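Local coordinates for protein tryptophan synthase alpha chain (Chlamydia trachomatis, PDB 6V82) that probably cleaves indoleglycerol phosphate to indole and glyceraldehyde 3-phosphate, as the alpha subunit in the last step of tryptophan biosynthesis, at residues 120-125 against 135-140. Residues are numbered along the deposited sequence; the frame is centred on the assembly and turned at random.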
ATOM      1  N   VAL A 120     -12.915  29.119 -41.827  1.00 23.37           N
ATOM      2  CA  VAL A 120     -12.397  28.662 -40.547  1.00 24.04           C
ATOM      3  C   VAL A 120     -13.183  27.431 -40.138  1.00 23.25           C
ATOM      4  O   VAL A 120     -14.420  27.447 -40.122  1.00 30.46           O
ATOM      5  CB  VAL A 120     -12.471  29.759 -39.466  1.00 24.72           C
ATOM      6  CG1 VAL A 120     -12.110  29.183 -38.113  1.00 25.88           C
ATOM      7  CG2 VAL A 120     -11.514  30.916 -39.823  1.00 23.32           C
ATOM      8  N   CYS A 121     -12.468  26.356 -39.852  1.00 19.30           N
ATOM      9  CA  CYS A 121     -13.053  25.110 -39.370  1.00 25.90           C
ATOM     10  C   CYS A 121     -12.572  24.883 -37.939  1.00 24.76           C
ATOM     11  O   CYS A 121     -11.367  24.726 -37.698  1.00 19.07           O
ATOM     12  CB  CYS A 121     -12.656  23.945 -40.275  1.00 26.98           C
ATOM     13  SG  CYS A 121     -13.376  22.360 -39.792  1.00 34.21           S
ATOM     14  N   VAL A 122     -13.495  24.912 -36.986  1.00 23.07           N
ATOM     15  CA  VAL A 122     -13.148  24.730 -35.583  1.00 28.41           C
ATOM     16  C   VAL A 122     -13.678  23.365 -35.160  1.00 28.81           C
ATOM     17  O   VAL A 122     -14.899  23.173 -35.025  1.00 27.78           O
ATOM     18  CB  VAL A 122     -13.689  25.858 -34.702  1.00 26.52           C
ATOM     19  CG1 VAL A 122     -13.099  25.740 -33.308  1.00 29.10           C
ATOM     20  CG2 VAL A 122     -13.302  27.183 -35.293  1.00 23.88           C
ATOM     21  N   ILE A 123     -12.748  22.422 -34.943  1.00 28.37           N
ATOM     22  CA  ILE A 123     -13.107  21.003 -34.867  1.00 29.19           C
ATOM     23  C   ILE A 123     -13.803  20.669 -33.551  1.00 29.48           C
ATOM     24  O   ILE A 123     -14.598  19.722 -33.493  1.00 30.26           O
ATOM     25  CB  ILE A 123     -11.863  20.118 -35.093  1.00 27.65           C
ATOM     26  CG1 ILE A 123     -12.269  18.657 -35.304  1.00 31.07           C
ATOM     27  CG2 ILE A 123     -10.898  20.226 -33.933  1.00 27.28           C
ATOM     28  CD1 ILE A 123     -12.995  18.401 -36.611  1.00 33.43           C
ATOM     29  N   ASP A 124     -13.549  21.437 -32.486  1.00 29.19           N
ATOM     30  CA  ASP A 124     -14.150  21.177 -31.181  1.00 31.43           C
ATOM     31  C   ASP A 124     -15.122  22.272 -30.750  1.00 29.31           C
ATOM     32  O   ASP A 124     -15.411  22.395 -29.554  1.00 26.37           O
ATOM     33  CB  ASP A 124     -13.068  20.978 -30.108  1.00 28.76           C
ATOM     34  CG  ASP A 124     -12.164  22.198 -29.945  1.00 38.36           C
ATOM     35  OD1 ASP A 124     -12.026  22.988 -30.919  1.00 36.88           O
ATOM     36  OD2 ASP A 124     -11.594  22.370 -28.842  1.00 25.17           O
ATOM     37  N   LEU A 125     -15.642  23.066 -31.692  1.00 29.63           N
ATOM     38  CA  LEU A 125     -16.700  24.035 -31.401  1.00 33.33           C
ATOM     39  C   LEU A 125     -17.941  23.666 -32.198  1.00 33.91           C
ATOM     40  O   LEU A 125     -18.108  24.114 -33.341  1.00 41.49           O
ATOM     41  CB  LEU A 125     -16.263  25.461 -31.725  1.00 33.78           C
ATOM     42  CG  LEU A 125     -17.290  26.542 -31.368  1.00 32.06           C
ATOM     43  CD1 LEU A 125     -17.500  26.630 -29.868  1.00 27.47           C
ATOM     44  CD2 LEU A 125     -16.869  27.881 -31.934  1.00 30.73           C
ATOM     45  N   SER A 135     -23.878  31.549 -31.145  1.00 68.28           N
ATOM     46  CA  SER A 135     -22.467  31.222 -30.975  1.00 57.84           C
ATOM     47  C   SER A 135     -21.650  32.485 -31.136  1.00 48.00           C
ATOM     48  O   SER A 135     -21.576  33.022 -32.251  1.00 48.83           O
ATOM     49  CB  SER A 135     -22.009  30.180 -31.989  1.00 57.59           C
ATOM     50  OG  SER A 135     -20.592  30.120 -32.001  1.00 56.06           O
ATOM     51  N   PRO A 136     -21.040  33.006 -30.076  1.00 49.42           N
ATOM     52  CA  PRO A 136     -20.265  34.242 -30.237  1.00 49.58           C
ATOM     53  C   PRO A 136     -19.229  34.127 -31.330  1.00 42.69           C
ATOM     54  O   PRO A 136     -19.096  35.053 -32.143  1.00 39.60           O
ATOM     55  CB  PRO A 136     -19.634  34.466 -28.850  1.00 51.39           C
ATOM     56  CG  PRO A 136     -20.014  33.282 -28.013  1.00 54.78           C
ATOM     57  CD  PRO A 136     -21.189  32.622 -28.663  1.00 55.18           C
ATOM     58  N   PHE A 137     -18.539  32.987 -31.420  1.00 36.95           N
ATOM     59  CA  PHE A 137     -17.438  32.895 -32.370  1.00 31.15           C
ATOM     60  C   PHE A 137     -17.936  32.763 -33.808  1.00 33.99           C
ATOM     61  O   PHE A 137     -17.354  33.360 -34.722  1.00 35.80           O
ATOM     62  CB  PHE A 137     -16.515  31.740 -32.011  1.00 29.74           C
ATOM     63  CG  PHE A 137     -15.262  31.718 -32.828  1.00 32.04           C
ATOM     64  CD1 PHE A 137     -14.223  32.609 -32.550  1.00 32.98           C
ATOM     65  CD2 PHE A 137     -15.132  30.840 -33.895  1.00 24.87           C
ATOM     66  CE1 PHE A 137     -13.061  32.604 -33.313  1.00 33.14           C
ATOM     67  CE2 PHE A 137     -13.980  30.830 -34.673  1.00 32.00           C
ATOM     68  CZ  PHE A 137     -12.940  31.710 -34.381  1.00 32.30           C
ATOM     69  N   PHE A 138     -18.995  31.983 -34.042  1.00 32.29           N
ATOM     70  CA  PHE A 138     -19.500  31.875 -35.410  1.00 37.96           C
ATOM     71  C   PHE A 138     -20.074  33.206 -35.870  1.00 39.88           C
ATOM     72  O   PHE A 138     -19.940  33.582 -37.041  1.00 35.21           O
ATOM     73  CB  PHE A 138     -20.556  30.772 -35.528  1.00 38.35           C
ATOM     74  CG  PHE A 138     -20.003  29.384 -35.409  1.00 40.96           C
ATOM     75  CD1 PHE A 138     -18.763  29.070 -35.931  1.00 39.95           C
ATOM     76  CD2 PHE A 138     -20.723  28.393 -34.756  1.00 45.06           C
ATOM     77  CE1 PHE A 138     -18.258  27.792 -35.812  1.00 37.51           C
ATOM     78  CE2 PHE A 138     -20.222  27.117 -34.637  1.00 40.95           C
ATOM     79  CZ  PHE A 138     -18.987  26.818 -35.166  1.00 37.24           C
ATOM     80  N   GLU A 139     -20.720  33.930 -34.958  1.00 45.56           N
ATOM     81  CA  GLU A 139     -21.154  35.284 -35.270  1.00 48.05           C
ATOM     82  C   GLU A 139     -19.958  36.143 -35.659  1.00 45.64           C
ATOM     83  O   GLU A 139     -19.985  36.839 -36.680  1.00 45.27           O
ATOM     84  CB  GLU A 139     -21.897  35.874 -34.073  1.00 56.58           C
ATOM     85  CG  GLU A 139     -23.174  36.603 -34.438  1.00 73.08           C
ATOM     86  CD  GLU A 139     -24.257  35.674 -34.958  1.00 81.48           C
ATOM     87  OE1 GLU A 139     -24.633  34.724 -34.229  1.00 82.41           O
ATOM     88  OE2 GLU A 139     -24.732  35.899 -36.096  1.00 82.71           O
ATOM     89  N   ASP A 140     -18.877  36.058 -34.877  1.00 48.64           N
ATOM     90  CA  ASP A 140     -17.671  36.835 -35.155  1.00 47.89           C
ATOM     91  C   ASP A 140     -17.099  36.513 -36.532  1.00 42.49           C
ATOM     92  O   ASP A 140     -16.625  37.415 -37.236  1.00 43.55           O
ATOM     93  CB  ASP A 140     -16.622  36.585 -34.067  1.00 50.27           C
ATOM     94  CG  ASP A 140     -16.916  37.338 -32.757  1.00 59.31           C
ATOM     95  OD1 ASP A 140     -18.007  37.937 -32.618  1.00 60.78           O
ATOM     96  OD2 ASP A 140     -16.044  37.327 -31.856  1.00 62.15           O
TER
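Leu125 packs against Phe137 and Phe138 in a buried, largely apolar contact between the end of strand 119-122 with the turn that follows it and the first turn of helix 136-144, within one beta-alpha-beta unit of the TIM barrel. No hydrogen bond crosses it. One methyl does most of the touching: Leu125 CD2 lies 3.9 Å from Phe137 CB and also sits over one face of the Phe138 ring. The evidence for a CH-pi contact is its 4.3 Å distance from CD2 to the Phe138 ring centroid, 21° off the normal, with the methyl displaced toward the rim. Separately, Leu125 O approaches Phe138 CZ at 3.4 Å. Phe137 has CG anti to its backbone N (chi1 -172°), which sets the ring against the two valines of the strand. There Val122 CG2 meets Phe137 CE2 at 3.8 Å, while Val120 CG1 reaches the ring edge near its plane, 4.2 Å from CE2. The helix start is fixed by Ser135 as N-cap: Phe138 N donates to Ser135 OG at 3.2 Å and a nearly straight 168°. A type I beta turn from Val122 to Leu125 leads the chain off the strand. Around the contact, Tyr98 and Leu101 of helix 98-102 and Leu109 of helix 106-115 pack on Phe137, Phe138 touches Tyr167 and Pro148, and strand 119-122 lies between parallel strands 92-96 and 147-153.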